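Side-chain contacts in SusD homolog (Bacteroides thetaiotaomicron VPI-5482, PDB 3IV0), which probably binds glycans at the outer membrane, as SusD-like proteins do: residues Asn103-Glu108 with Ala125-Met130; Thr160-Val165 with Asn213-Gln218; Glu263-Ile268 with Ala368-Leu373; Trp417-Glu422 with Glu426-Tyr431. All blocks are in the same frame, centred on the assembly; numbering follows the deposited sequence.

Contact 1. Residues Asn103-Glu108 with Ala125-Met130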
loop_
_atom_site.group_PDB
_atom_site.type_symbol
_atom_site.label_atom_id
_atom_site.label_comp_id
_atom_site.label_asym_id
_atom_site.label_seq_id
_atom_site.Cartn_x
_atom_site.Cartn_y
_atom_site.Cartn_z
ATOM N N ASN A 103 -14.622 -15.664 0.857
ATOM C CA ASN A 103 -15.710 -16.239 1.647
ATOM C C ASN A 103 -16.111 -17.611 1.117
ATOM O O ASN A 103 -16.340 -18.552 1.899
ATOM C CB ASN A 103 -16.912 -15.292 1.676
ATOM C CG ASN A 103 -16.653 -14.000 2.463
ATOM O OD1 ASN A 103 -15.740 -13.927 3.280
ATOM N ND2 ASN A 103 -17.486 -13.008 2.245
ATOM N N ILE A 104 -16.207 -17.734 -0.203
ATOM C CA ILE A 104 -16.537 -19.006 -0.830
ATOM C C ILE A 104 -15.490 -20.051 -0.543
ATOM O O ILE A 104 -15.809 -21.159 -0.126
ATOM C CB ILE A 104 -16.772 -18.845 -2.334
ATOM C CG1 ILE A 104 -18.063 -18.064 -2.590
ATOM C CG2 ILE A 104 -16.786 -20.232 -3.038
ATOM C CD1 ILE A 104 -18.210 -17.501 -3.954
ATOM N N LEU A 105 -14.227 -19.746 -0.779
ATOM C CA LEU A 105 -13.176 -20.730 -0.508
ATOM C C LEU A 105 -13.254 -21.194 0.941
ATOM O O LEU A 105 -13.148 -22.398 1.243
ATOM C CB LEU A 105 -11.784 -20.150 -0.840
ATOM C CG LEU A 105 -10.599 -21.100 -0.618
ATOM C CD1 LEU A 105 -9.403 -20.790 -1.528
ATOM C CD2 LEU A 105 -10.103 -21.081 0.808
ATOM N N LEU A 106 -13.424 -20.271 1.868
ATOM C CA LEU A 106 -13.415 -20.650 3.274
ATOM C C LEU A 106 -14.622 -21.565 3.593
ATOM O O LEU A 106 -14.508 -22.470 4.427
ATOM C CB LEU A 106 -13.374 -19.411 4.179
ATOM C CG LEU A 106 -12.044 -18.662 4.097
ATOM C CD1 LEU A 106 -12.211 -17.250 4.671
ATOM C CD2 LEU A 106 -10.953 -19.454 4.819
ATOM N N ALA A 107 -15.743 -21.336 2.931
ATOM C CA ALA A 107 -16.968 -22.123 3.152
ATOM C C ALA A 107 -16.918 -23.479 2.471
ATOM O O ALA A 107 -17.652 -24.415 2.906
ATOM C CB ALA A 107 -18.157 -21.336 2.637
ATOM N N GLU A 108 -16.151 -23.629 1.393
ATOM C CA GLU A 108 -16.248 -24.827 0.548
ATOM C C GLU A 108 -15.019 -25.716 0.546
ATOM O O GLU A 108 -15.128 -26.895 0.193
ATOM C CB GLU A 108 -16.566 -24.437 -0.887
ATOM C CG GLU A 108 -17.825 -23.624 -1.126
ATOM C CD GLU A 108 -19.096 -24.350 -0.728
ATOM O OE1 GLU A 108 -19.072 -25.592 -0.666
ATOM O OE2 GLU A 108 -20.096 -23.677 -0.437
ATOM N N ALA A 125 -5.573 -19.862 5.153
ATOM C CA ALA A 125 -4.831 -18.722 5.727
ATOM C C ALA A 125 -4.625 -17.623 4.698
ATOM O O ALA A 125 -4.807 -16.419 5.011
ATOM C CB ALA A 125 -3.509 -19.174 6.263
ATOM N N GLU A 126 -4.274 -17.984 3.472
ATOM C CA GLU A 126 -4.117 -17.011 2.427
ATOM C C GLU A 126 -5.404 -16.302 2.071
ATOM O O GLU A 126 -5.421 -15.071 1.855
ATOM C CB GLU A 126 -3.538 -17.673 1.168
ATOM C CG GLU A 126 -2.141 -18.161 1.294
ATOM C CD GLU A 126 -1.622 -18.663 -0.016
ATOM O OE1 GLU A 126 -1.508 -17.861 -0.951
ATOM O OE2 GLU A 126 -1.348 -19.871 -0.156
ATOM N N ALA A 127 -6.514 -17.026 2.064
ATOM C CA ALA A 127 -7.794 -16.428 1.777
ATOM C C ALA A 127 -8.199 -15.462 2.893
ATOM O O ALA A 127 -8.742 -14.381 2.600
ATOM C CB ALA A 127 -8.880 -17.536 1.603
ATOM N N ILE A 128 -7.968 -15.831 4.148
ATOM C CA ILE A 128 -8.250 -14.911 5.254
ATOM C C ILE A 128 -7.372 -13.673 5.135
ATOM O O ILE A 128 -7.857 -12.543 5.327
ATOM C CB ILE A 128 -8.016 -15.590 6.583
ATOM C CG1 ILE A 128 -9.095 -16.647 6.806
ATOM C CG2 ILE A 128 -8.038 -14.560 7.750
ATOM C CD1 ILE A 128 -8.713 -17.728 7.836
ATOM N N PHE A 129 -6.098 -13.840 4.814
ATOM C CA PHE A 129 -5.229 -12.706 4.604
ATOM C C PHE A 129 -5.749 -11.788 3.501
ATOM O O PHE A 129 -5.838 -10.553 3.682
ATOM C CB PHE A 129 -3.791 -13.133 4.301
ATOM C CG PHE A 129 -2.898 -11.978 3.923
ATOM C CD1 PHE A 129 -2.402 -11.123 4.906
ATOM C CD2 PHE A 129 -2.623 -11.695 2.602
ATOM C CE1 PHE A 129 -1.626 -10.033 4.561
ATOM C CE2 PHE A 129 -1.845 -10.589 2.256
ATOM C CZ PHE A 129 -1.333 -9.772 3.251
HETATM N N MSE A 130 -6.117 -12.332 2.363
HETATM C CA MSE A 130 -6.521 -11.542 1.251
HETATM C C MSE A 130 -7.841 -10.885 1.486
HETATM O O MSE A 130 -8.048 -9.753 1.024
HETATM C CB MSE A 130 -6.527 -12.390 -0.036
HETATM C CG MSE A 130 -5.102 -12.724 -0.472
HETATM SE SE MSE A 130 -3.886 -11.260 -0.739
HETATM C CE MSE A 130 -4.752 -10.452 -2.156
#

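Contact 2. Residues Thr160-Val165 with Asn213-Gln218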
loop_
_atom_site.group_PDB
_atom_site.type_symbol
_atom_site.label_atom_id
_atom_site.label_comp_id
_atom_site.label_asym_id
_atom_site.label_seq_id
_atom_site.Cartn_x
_atom_site.Cartn_y
_atom_site.Cartn_z
ATOM N N THR A 160 -20.809 -0.843 7.510
ATOM C CA THR A 160 -20.413 -1.097 8.898
ATOM C C THR A 160 -19.317 -0.134 9.347
ATOM O O THR A 160 -18.421 0.219 8.576
ATOM C CB THR A 160 -19.893 -2.511 9.035
ATOM O OG1 THR A 160 -20.980 -3.420 8.770
ATOM C CG2 THR A 160 -19.402 -2.794 10.400
ATOM N N ASN A 161 -19.428 0.348 10.569
ATOM C CA ASN A 161 -18.425 1.182 11.211
ATOM C C ASN A 161 -17.033 0.656 10.915
ATOM O O ASN A 161 -16.717 -0.485 11.198
ATOM C CB ASN A 161 -18.684 1.153 12.723
ATOM C CG ASN A 161 -17.779 2.038 13.546
ATOM O OD1 ASN A 161 -16.667 2.417 13.175
ATOM N ND2 ASN A 161 -18.286 2.404 14.722
HETATM N N MSE A 162 -16.190 1.522 10.384
HETATM C CA MSE A 162 -14.839 1.160 9.972
HETATM C C MSE A 162 -14.010 0.644 11.135
HETATM O O MSE A 162 -13.169 -0.208 10.921
HETATM C CB MSE A 162 -14.124 2.361 9.298
HETATM C CG MSE A 162 -14.012 3.622 10.151
HETATM SE SE MSE A 162 -13.085 5.050 9.365
HETATM C CE MSE A 162 -11.330 4.293 9.326
ATOM N N VAL A 163 -14.250 1.139 12.350
ATOM C CA VAL A 163 -13.528 0.605 13.508
ATOM C C VAL A 163 -13.848 -0.860 13.732
ATOM O O VAL A 163 -12.978 -1.649 13.977
ATOM C CB VAL A 163 -13.838 1.446 14.761
ATOM C CG1 VAL A 163 -13.334 0.799 16.011
ATOM C CG2 VAL A 163 -13.250 2.851 14.600
ATOM N N ILE A 164 -15.118 -1.228 13.569
ATOM C CA ILE A 164 -15.514 -2.625 13.685
ATOM C C ILE A 164 -14.892 -3.487 12.615
ATOM O O ILE A 164 -14.405 -4.589 12.885
ATOM C CB ILE A 164 -17.051 -2.802 13.662
ATOM C CG1 ILE A 164 -17.658 -2.123 14.881
ATOM C CG2 ILE A 164 -17.393 -4.283 13.608
ATOM C CD1 ILE A 164 -19.229 -2.128 14.887
ATOM N N VAL A 165 -14.899 -2.987 11.369
ATOM C CA VAL A 165 -14.294 -3.739 10.272
ATOM C C VAL A 165 -12.824 -4.004 10.595
ATOM O O VAL A 165 -12.349 -5.115 10.486
ATOM C CB VAL A 165 -14.446 -2.986 8.924
ATOM C CG1 VAL A 165 -13.762 -3.747 7.793
ATOM C CG2 VAL A 165 -15.936 -2.824 8.589
ATOM N N ASN A 213 -3.663 -1.879 13.082
ATOM C CA ASN A 213 -3.537 -1.270 14.412
ATOM C C ASN A 213 -3.294 0.232 14.319
ATOM O O ASN A 213 -3.855 1.006 15.086
ATOM C CB ASN A 213 -2.410 -1.924 15.177
ATOM C CG ASN A 213 -2.862 -3.163 15.926
ATOM O OD1 ASN A 213 -3.612 -3.073 16.909
ATOM N ND2 ASN A 213 -2.427 -4.330 15.462
ATOM N N LEU A 214 -2.438 0.673 13.405
ATOM C CA LEU A 214 -2.103 2.093 13.314
ATOM C C LEU A 214 -3.254 2.929 12.762
ATOM O O LEU A 214 -3.407 4.107 13.124
ATOM C CB LEU A 214 -0.805 2.286 12.536
ATOM C CG LEU A 214 0.419 1.732 13.299
ATOM C CD1 LEU A 214 1.610 1.647 12.366
ATOM C CD2 LEU A 214 0.755 2.637 14.497
ATOM N N TRP A 215 -4.135 2.338 11.965
ATOM C CA TRP A 215 -5.356 3.001 11.547
ATOM C C TRP A 215 -6.306 3.088 12.741
ATOM O O TRP A 215 -6.987 4.103 12.928
ATOM C CB TRP A 215 -6.014 2.341 10.299
ATOM C CG TRP A 215 -5.420 2.866 9.081
ATOM C CD1 TRP A 215 -4.170 2.620 8.610
ATOM C CD2 TRP A 215 -6.022 3.789 8.175
ATOM N NE1 TRP A 215 -3.936 3.362 7.475
ATOM C CE2 TRP A 215 -5.074 4.077 7.177
ATOM C CE3 TRP A 215 -7.279 4.395 8.099
ATOM C CZ2 TRP A 215 -5.346 4.977 6.137
ATOM C CZ3 TRP A 215 -7.551 5.262 7.069
ATOM C CH2 TRP A 215 -6.597 5.548 6.110
ATOM N N LEU A 216 -6.356 2.058 13.561
ATOM C CA LEU A 216 -7.200 2.084 14.785
ATOM C C LEU A 216 -6.701 3.133 15.784
ATOM O O LEU A 216 -7.493 3.729 16.515
ATOM C CB LEU A 216 -7.264 0.686 15.419
ATOM C CG LEU A 216 -8.216 -0.251 14.650
ATOM C CD1 LEU A 216 -7.970 -1.709 15.008
ATOM C CD2 LEU A 216 -9.673 0.087 14.945
ATOM N N VAL A 217 -5.416 3.415 15.803
ATOM C CA VAL A 217 -4.882 4.492 16.647
ATOM C C VAL A 217 -5.575 5.806 16.323
ATOM O O VAL A 217 -5.910 6.570 17.226
ATOM C CB VAL A 217 -3.340 4.646 16.444
ATOM C CG1 VAL A 217 -2.854 6.038 16.949
ATOM C CG2 VAL A 217 -2.621 3.520 17.158
ATOM N N GLN A 218 -5.810 6.091 15.044
ATOM C CA GLN A 218 -6.405 7.335 14.609
ATOM C C GLN A 218 -7.912 7.355 14.830
ATOM O O GLN A 218 -8.478 8.373 15.239
ATOM C CB GLN A 218 -6.149 7.539 13.115
ATOM C CG GLN A 218 -6.772 8.804 12.532
ATOM C CD GLN A 218 -6.303 10.088 13.196
ATOM O OE1 GLN A 218 -5.119 10.252 13.574
ATOM N NE2 GLN A 218 -7.227 11.023 13.310
#

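Contact 3. Residues Glu263-Ile268 with Ala368-Leu373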
loop_
_atom_site.group_PDB
_atom_site.type_symbol
_atom_site.label_atom_id
_atom_site.label_comp_id
_atom_site.label_asym_id
_atom_site.label_seq_id
_atom_site.Cartn_x
_atom_site.Cartn_y
_atom_site.Cartn_z
ATOM N N GLU A 263 13.595 -8.441 0.930
ATOM C CA GLU A 263 13.068 -7.314 1.658
ATOM C C GLU A 263 11.544 -7.251 1.525
ATOM O O GLU A 263 10.874 -6.594 2.334
ATOM C CB GLU A 263 13.723 -6.018 1.159
ATOM C CG GLU A 263 13.384 -4.843 2.001
ATOM C CD GLU A 263 14.233 -3.622 1.811
ATOM O OE1 GLU A 263 15.407 -3.755 1.424
ATOM O OE2 GLU A 263 13.722 -2.522 2.172
ATOM N N GLY A 264 10.979 -7.918 0.538
ATOM C CA GLY A 264 9.545 -7.811 0.322
ATOM C C GLY A 264 8.768 -8.504 1.431
ATOM O O GLY A 264 9.166 -9.569 1.908
ATOM N N LEU A 265 7.659 -7.924 1.863
ATOM C CA LEU A 265 6.748 -8.598 2.784
ATOM C C LEU A 265 5.449 -8.950 2.055
ATOM O O LEU A 265 4.908 -10.036 2.316
ATOM C CB LEU A 265 6.474 -7.781 4.058
ATOM C CG LEU A 265 7.697 -7.586 4.954
ATOM C CD1 LEU A 265 7.338 -6.685 6.132
ATOM C CD2 LEU A 265 8.299 -8.880 5.422
ATOM N N PHE A 266 4.870 -8.084 1.232
ATOM C CA PHE A 266 3.738 -8.489 0.383
ATOM C C PHE A 266 3.830 -7.686 -0.875
ATOM O O PHE A 266 4.045 -6.457 -0.834
ATOM C CB PHE A 266 2.360 -8.356 1.052
ATOM C CG PHE A 266 1.275 -8.935 0.205
ATOM C CD1 PHE A 266 1.282 -10.306 -0.039
ATOM C CD2 PHE A 266 0.386 -8.151 -0.474
ATOM C CE1 PHE A 266 0.362 -10.862 -0.898
ATOM C CE2 PHE A 266 -0.530 -8.710 -1.351
ATOM C CZ PHE A 266 -0.526 -10.075 -1.565
ATOM N N GLU A 267 3.611 -8.342 -2.009
ATOM C CA GLU A 267 3.728 -7.752 -3.341
ATOM C C GLU A 267 2.593 -8.231 -4.222
ATOM O O GLU A 267 2.117 -9.342 -4.051
ATOM C CB GLU A 267 5.082 -8.140 -3.970
ATOM C CG GLU A 267 6.245 -7.943 -3.027
ATOM C CD GLU A 267 7.566 -8.465 -3.559
ATOM O OE1 GLU A 267 7.616 -9.008 -4.682
ATOM O OE2 GLU A 267 8.551 -8.351 -2.795
ATOM N N ILE A 268 2.173 -7.366 -5.137
ATOM C CA ILE A 268 1.222 -7.693 -6.184
ATOM C C ILE A 268 2.029 -8.063 -7.411
ATOM O O ILE A 268 2.908 -7.315 -7.837
ATOM C CB ILE A 268 0.307 -6.476 -6.490
ATOM C CG1 ILE A 268 -0.491 -6.029 -5.254
ATOM C CG2 ILE A 268 -0.688 -6.816 -7.620
ATOM C CD1 ILE A 268 -1.029 -4.582 -5.304
ATOM N N ALA A 368 11.713 -2.499 5.246
ATOM C CA ALA A 368 12.092 -1.187 5.761
ATOM C C ALA A 368 10.876 -0.473 6.309
ATOM O O ALA A 368 10.954 0.212 7.338
ATOM C CB ALA A 368 12.751 -0.303 4.664
ATOM N N GLY A 369 9.755 -0.566 5.593
ATOM C CA GLY A 369 8.503 0.031 6.071
ATOM C C GLY A 369 8.085 -0.507 7.417
ATOM O O GLY A 369 7.714 0.266 8.314
ATOM N N ALA A 370 8.101 -1.822 7.570
ATOM C CA ALA A 370 7.683 -2.461 8.799
ATOM C C ALA A 370 8.584 -2.101 9.969
ATOM O O ALA A 370 8.084 -1.833 11.049
ATOM C CB ALA A 370 7.617 -3.964 8.608
ATOM N N LEU A 371 9.877 -1.974 9.716
ATOM C CA LEU A 371 10.782 -1.544 10.780
ATOM C C LEU A 371 10.424 -0.142 11.230
ATOM O O LEU A 371 10.538 0.181 12.401
ATOM C CB LEU A 371 12.250 -1.601 10.294
ATOM C CG LEU A 371 12.790 -2.977 10.018
ATOM C CD1 LEU A 371 14.210 -2.857 9.442
ATOM C CD2 LEU A 371 12.767 -3.855 11.293
ATOM N N LEU A 372 10.052 0.723 10.289
ATOM C CA LEU A 372 9.670 2.096 10.639
ATOM C C LEU A 372 8.360 2.148 11.363
ATOM O O LEU A 372 8.192 2.965 12.256
ATOM C CB LEU A 372 9.683 3.004 9.415
ATOM C CG LEU A 372 11.072 3.243 8.787
ATOM C CD1 LEU A 372 10.952 3.892 7.410
ATOM C CD2 LEU A 372 12.006 4.042 9.719
ATOM N N LEU A 373 7.413 1.270 11.050
ATOM C CA LEU A 373 6.172 1.188 11.827
ATOM C C LEU A 373 6.423 0.772 13.270
ATOM O O LEU A 373 5.812 1.283 14.202
ATOM C CB LEU A 373 5.188 0.217 11.184
ATOM C CG LEU A 373 4.645 0.554 9.787
ATOM C CD1 LEU A 373 3.606 -0.508 9.398
ATOM C CD2 LEU A 373 4.078 1.977 9.728
#

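Contact 4. Residues Trp417-Glu422 with Glu426-Tyr431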
loop_
_atom_site.group_PDB
_atom_site.type_symbol
_atom_site.label_atom_id
_atom_site.label_comp_id
_atom_site.label_asym_id
_atom_site.label_seq_id
_atom_site.Cartn_x
_atom_site.Cartn_y
_atom_site.Cartn_z
ATOM N N TRP A 417 9.209 11.391 8.747
ATOM C CA TRP A 417 9.862 11.907 7.553
ATOM C C TRP A 417 10.677 10.825 6.897
ATOM O O TRP A 417 10.811 10.792 5.656
ATOM C CB TRP A 417 10.727 13.135 7.877
ATOM C CG TRP A 417 9.918 14.362 8.143
ATOM C CD1 TRP A 417 9.776 14.999 9.320
ATOM C CD2 TRP A 417 9.140 15.094 7.187
ATOM N NE1 TRP A 417 8.955 16.079 9.172
ATOM C CE2 TRP A 417 8.546 16.163 7.873
ATOM C CE3 TRP A 417 8.885 14.939 5.832
ATOM C CZ2 TRP A 417 7.727 17.087 7.247
ATOM C CZ3 TRP A 417 8.068 15.864 5.214
ATOM C CH2 TRP A 417 7.499 16.914 5.924
ATOM N N GLU A 418 11.214 9.909 7.696
ATOM C CA GLU A 418 11.944 8.797 7.133
ATOM C C GLU A 418 11.028 7.909 6.283
ATOM O O GLU A 418 11.443 7.389 5.253
ATOM C CB GLU A 418 12.701 7.967 8.188
ATOM C CG GLU A 418 13.765 7.035 7.623
ATOM C CD GLU A 418 14.943 7.745 6.993
ATOM O OE1 GLU A 418 15.102 8.974 7.198
ATOM O OE2 GLU A 418 15.702 7.042 6.308
ATOM N N ARG A 419 9.819 7.639 6.757
ATOM C CA ARG A 419 8.867 6.883 5.937
ATOM C C ARG A 419 8.559 7.636 4.653
ATOM O O ARG A 419 8.431 7.022 3.586
ATOM C CB ARG A 419 7.545 6.624 6.697
ATOM C CG ARG A 419 7.648 5.485 7.730
ATOM C CD ARG A 419 6.311 5.078 8.379
ATOM N NE ARG A 419 5.292 4.692 7.406
ATOM C CZ ARG A 419 5.161 3.484 6.874
ATOM N NH1 ARG A 419 6.011 2.515 7.168
ATOM N NH2 ARG A 419 4.203 3.225 6.001
ATOM N N CYS A 420 8.473 8.964 4.688
ATOM C CA CYS A 420 8.223 9.713 3.471
ATOM C C CYS A 420 9.375 9.596 2.490
ATOM O O CYS A 420 9.165 9.491 1.285
ATOM C CB CYS A 420 7.954 11.168 3.808
ATOM S SG CYS A 420 6.408 11.509 4.673
ATOM N N ARG A 421 10.607 9.619 2.982
ATOM C CA ARG A 421 11.770 9.444 2.102
ATOM C C ARG A 421 11.856 8.024 1.576
ATOM O O ARG A 421 12.027 7.789 0.369
ATOM C CB ARG A 421 13.065 9.716 2.855
ATOM C CG ARG A 421 13.370 11.187 3.127
ATOM C CD ARG A 421 14.708 11.322 3.869
ATOM N NE ARG A 421 14.617 11.099 5.293
ATOM C CZ ARG A 421 14.229 12.006 6.172
ATOM N NH1 ARG A 421 13.926 13.228 5.775
ATOM N NH2 ARG A 421 14.161 11.701 7.448
ATOM N N GLU A 422 11.765 7.052 2.479
ATOM C CA GLU A 422 12.016 5.665 2.137
ATOM C C GLU A 422 10.959 5.081 1.203
ATOM O O GLU A 422 11.291 4.317 0.294
ATOM C CB GLU A 422 12.088 4.834 3.407
ATOM C CG GLU A 422 12.391 3.382 3.196
ATOM C CD GLU A 422 13.751 3.132 2.610
ATOM O OE1 GLU A 422 14.674 3.984 2.744
ATOM O OE2 GLU A 422 13.970 2.064 2.001
ATOM N N GLU A 426 5.459 4.276 -3.309
ATOM C CA GLU A 426 4.979 2.938 -2.972
ATOM C C GLU A 426 3.547 2.928 -2.429
ATOM O O GLU A 426 3.080 1.888 -1.965
ATOM C CB GLU A 426 5.943 2.243 -2.000
ATOM C CG GLU A 426 7.333 2.027 -2.630
ATOM C CD GLU A 426 8.349 1.523 -1.654
ATOM O OE1 GLU A 426 8.158 0.431 -1.076
ATOM O OE2 GLU A 426 9.381 2.191 -1.447
ATOM N N GLY A 427 2.854 4.044 -2.454
ATOM C CA GLY A 427 1.438 4.071 -2.113
ATOM C C GLY A 427 1.123 4.265 -0.651
ATOM O O GLY A 427 -0.006 3.964 -0.245
ATOM N N HIS A 428 2.065 4.774 0.123
ATOM C CA HIS A 428 1.896 5.009 1.540
ATOM C C HIS A 428 1.676 6.461 1.932
ATOM O O HIS A 428 1.138 6.702 2.986
ATOM C CB HIS A 428 3.083 4.456 2.321
ATOM C CG HIS A 428 3.170 2.973 2.293
ATOM N ND1 HIS A 428 2.339 2.189 3.068
ATOM C CD2 HIS A 428 3.916 2.138 1.537
ATOM C CE1 HIS A 428 2.615 0.915 2.807
ATOM N NE2 HIS A 428 3.567 0.858 1.899
ATOM N N TYR A 429 2.146 7.414 1.148
ATOM C CA TYR A 429 2.160 8.808 1.518
ATOM C C TYR A 429 0.840 9.304 2.066
ATOM O O TYR A 429 0.755 9.788 3.207
ATOM C CB TYR A 429 2.584 9.630 0.307
ATOM C CG TYR A 429 2.357 11.115 0.471
ATOM C CD1 TYR A 429 3.191 11.888 1.280
ATOM C CD2 TYR A 429 1.334 11.737 -0.221
ATOM C CE1 TYR A 429 2.947 13.286 1.410
ATOM C CE2 TYR A 429 1.074 13.102 -0.087
ATOM C CZ TYR A 429 1.903 13.863 0.681
ATOM O OH TYR A 429 1.586 15.228 0.762
ATOM N N TYR A 430 -0.210 9.207 1.253
ATOM C CA TYR A 430 -1.464 9.792 1.656
ATOM C C TYR A 430 -2.036 9.082 2.872
ATOM O O TYR A 430 -2.579 9.700 3.781
ATOM C CB TYR A 430 -2.472 9.794 0.499
ATOM C CG TYR A 430 -3.809 10.286 0.929
ATOM C CD1 TYR A 430 -4.062 11.635 1.112
ATOM C CD2 TYR A 430 -4.818 9.409 1.194
ATOM C CE1 TYR A 430 -5.311 12.073 1.517
ATOM C CE2 TYR A 430 -6.048 9.819 1.590
ATOM C CZ TYR A 430 -6.307 11.163 1.768
ATOM O OH TYR A 430 -7.541 11.626 2.167
ATOM N N TYR A 431 -1.932 7.761 2.847
ATOM C CA TYR A 431 -2.516 6.955 3.891
ATOM C C TYR A 431 -1.784 7.173 5.222
ATOM O O TYR A 431 -2.430 7.245 6.278
ATOM C CB TYR A 431 -2.478 5.506 3.434
ATOM C CG TYR A 431 -3.423 5.215 2.295
ATOM C CD1 TYR A 431 -4.781 5.488 2.403
ATOM C CD2 TYR A 431 -2.982 4.592 1.147
ATOM C CE1 TYR A 431 -5.661 5.200 1.363
ATOM C CE2 TYR A 431 -3.862 4.274 0.103
ATOM C CZ TYR A 431 -5.193 4.540 0.252
ATOM O OH TYR A 431 -6.113 4.176 -0.738
#

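Contact 1. Residues Asn103-Glu108 with Ala125-Met130
Leu106 and Ile128 meet with their side chains crossed at about a right angle, and Ala127 fills the place beside them. The two terminal methyls of Leu106 close on one methylene: CD1 lies 3.8 Å from CG1 of Ile128, and CD2 of the leucine lies 3.9 Å from the same CG1. Both residues turn their first branch away from the carbonyl carbon (chi1 -69° for Leu106), which brings the forked end of Leu106 onto the CG1-CD1 arm of Ile128. Leu105 uses the other choice, with CG opposite the backbone N, and its CD2 reaches the methyl of Ala127, 3.8 Å from CB. That CB also lies 4.2 Å from CG of Leu106, so two successive leucines pack on one small residue. The helices 93-108 and 117-142 form a nearly antiparallel pair, their local axes 9.3 Å apart at an angle of 151°. Shortening Leu106 to an alanine removes both methyls and is likely to open a gap over CG1 of Ile128. Lys124 and Arg131 of helix 117-142 also touch Leu106. Between the two segments the contact is purely apolar, while a hydrogen bond from Arg131 to Asn103 ties the same helices nearby.

Contact 2. Residues Thr160-Val165 with Asn213-Gln218
A capped helix start, with Met162 and Val163 in its first turn, packs on Trp215 and Leu216 of helix 202-219. Asn161 is the N-cap of helix 162-167: its OD1 accepts from Val163 N at 2.9 Å, with the donor 36° out of the amide carbonyl plane. Just beyond the cap, Val163 touches Leu216 obliquely. CD2 of Leu216 lies 3.9 Å from CG1 of Val163 and at the same distance from the valine's carbonyl O, so one methyl covers both side chain and backbone. CG1 gets there by standing opposite the backbone N (chi1 169°). Met162, a selenomethionine, extends its terminal methyl to the edge of the indole, where CE comes within 4.2 Å of Trp215 CE3, near the ring plane. Helix 117-142 backs this site: Val139 packs on Met162, and Phe136 meets Trp215 edge-to-face. Helix 429-436 touches the indole through Tyr431, Val434 and Arg435, placing the contact where helix 162-167, helix 202-219 and these two further helices converge.

Contact 3. Residues Glu263-Ile268 with Ala368-Leu373
The carboxylate of Glu263 is the flat group that meets Ala368, and it does so through one oxygen. OE2 lies 3.5 Å from CB of Ala368, and the methyl stands about 29° out of the carboxylate plane. The backbone N of Ala368 is on the same side of that plane, 3.7 Å from OE2, too loosely placed to count as a bond. The oxygens are held by arginines outside the two segments: OE2 by a salt bridge to Arg366, OE1 by one to Arg398, so the buried charge is probably well compensated. Glu263 presents the group by holding CG opposite its backbone N (chi1 -171°) and running on extended. Being next to the first turn of helix 367-381, the carboxylate is probably favoured by the helix dipole as well.

Leu265 makes the apolar half of the contact. Its CD1 is set 3.7 Å from CB of Ala370, one methyl against another, with CB of each residue directed at the opposing segment. Leu265 and Phe266 both pair with Phe365 in a classic beta bulge of strand 264-268, which runs antiparallel to 362-366; the chain turns a corner at the same two residues. Strand 362-366 leads directly into helix 367-381, so the contact packs a bulged strand on the helix that follows its partner strand.

Contact 4. Residues Trp417-Glu422 with Glu426-Tyr431
Glu422, at the end of helix 408-422, and Glu426 have their CA atoms 9.1 Å apart as the chain turns toward helix 429-436, with Gly427 taking a positive phi of 88°. The side chain of Glu426 leads back to the helix end, where its OE2 lies 3.3 Å from the carbonyl O of Glu422. Both are acceptors, so nothing bonds them directly. The two carboxylates also keep apart, 5.7 Å between Glu422 OE2 and Glu426 OE2, and Arg366 makes salt bridges to both. Lys343 adds a second to Glu426, while Glu422 is also salt-bridged to Arg319 through OE1 and to Arg398 through OE2.

Arg419 and His428 form the other junction. NH2 of Arg419 stops 3.6 Å from ND1 of His428, which lies at the guanidinium edge near its plane, while the nitrogen approaches the imidazole obliquely. The two planes are 83° apart, and no hydrogen bond forms. A bend at chi3 (56°) turns the guanidinium this way, and its NE is held by a salt bridge with Asp432; the imidazole has its own polar partner in Val364. Within the helix, Arg421 grips Glu418 OE1 side-on, with NE and NH2 each at 2.9 Å.

The two segments touch almost entirely through polar groups without bonding each other. Glu422 and Glu426 are probably compensated by the outside arginines and lysine, without which the close acceptors would probably be unfavourable.

Contact 1 lies farthest out, 21 Å from the chain centre and only partly buried, whereas contacts 2, 3 and 4 are buried, the last two about 10 Å from that centre. The chemistry differs too, though not simply with burial: contacts 1 and 2 are both apolar helix packings, contact 3 mixes methyls with a carboxylate, and contact 4 is dominated by charge. Helix 117-142 holds one side of contact 1 and also backs contact 2. Contacts 3 and 4 share Arg366, which reaches acidic groups in both, and Arg419 packs on Leu372 and Leu373. Smaller touches complete the network: Phe129 and Met130 pack on Phe266, and Leu214 meets Leu373.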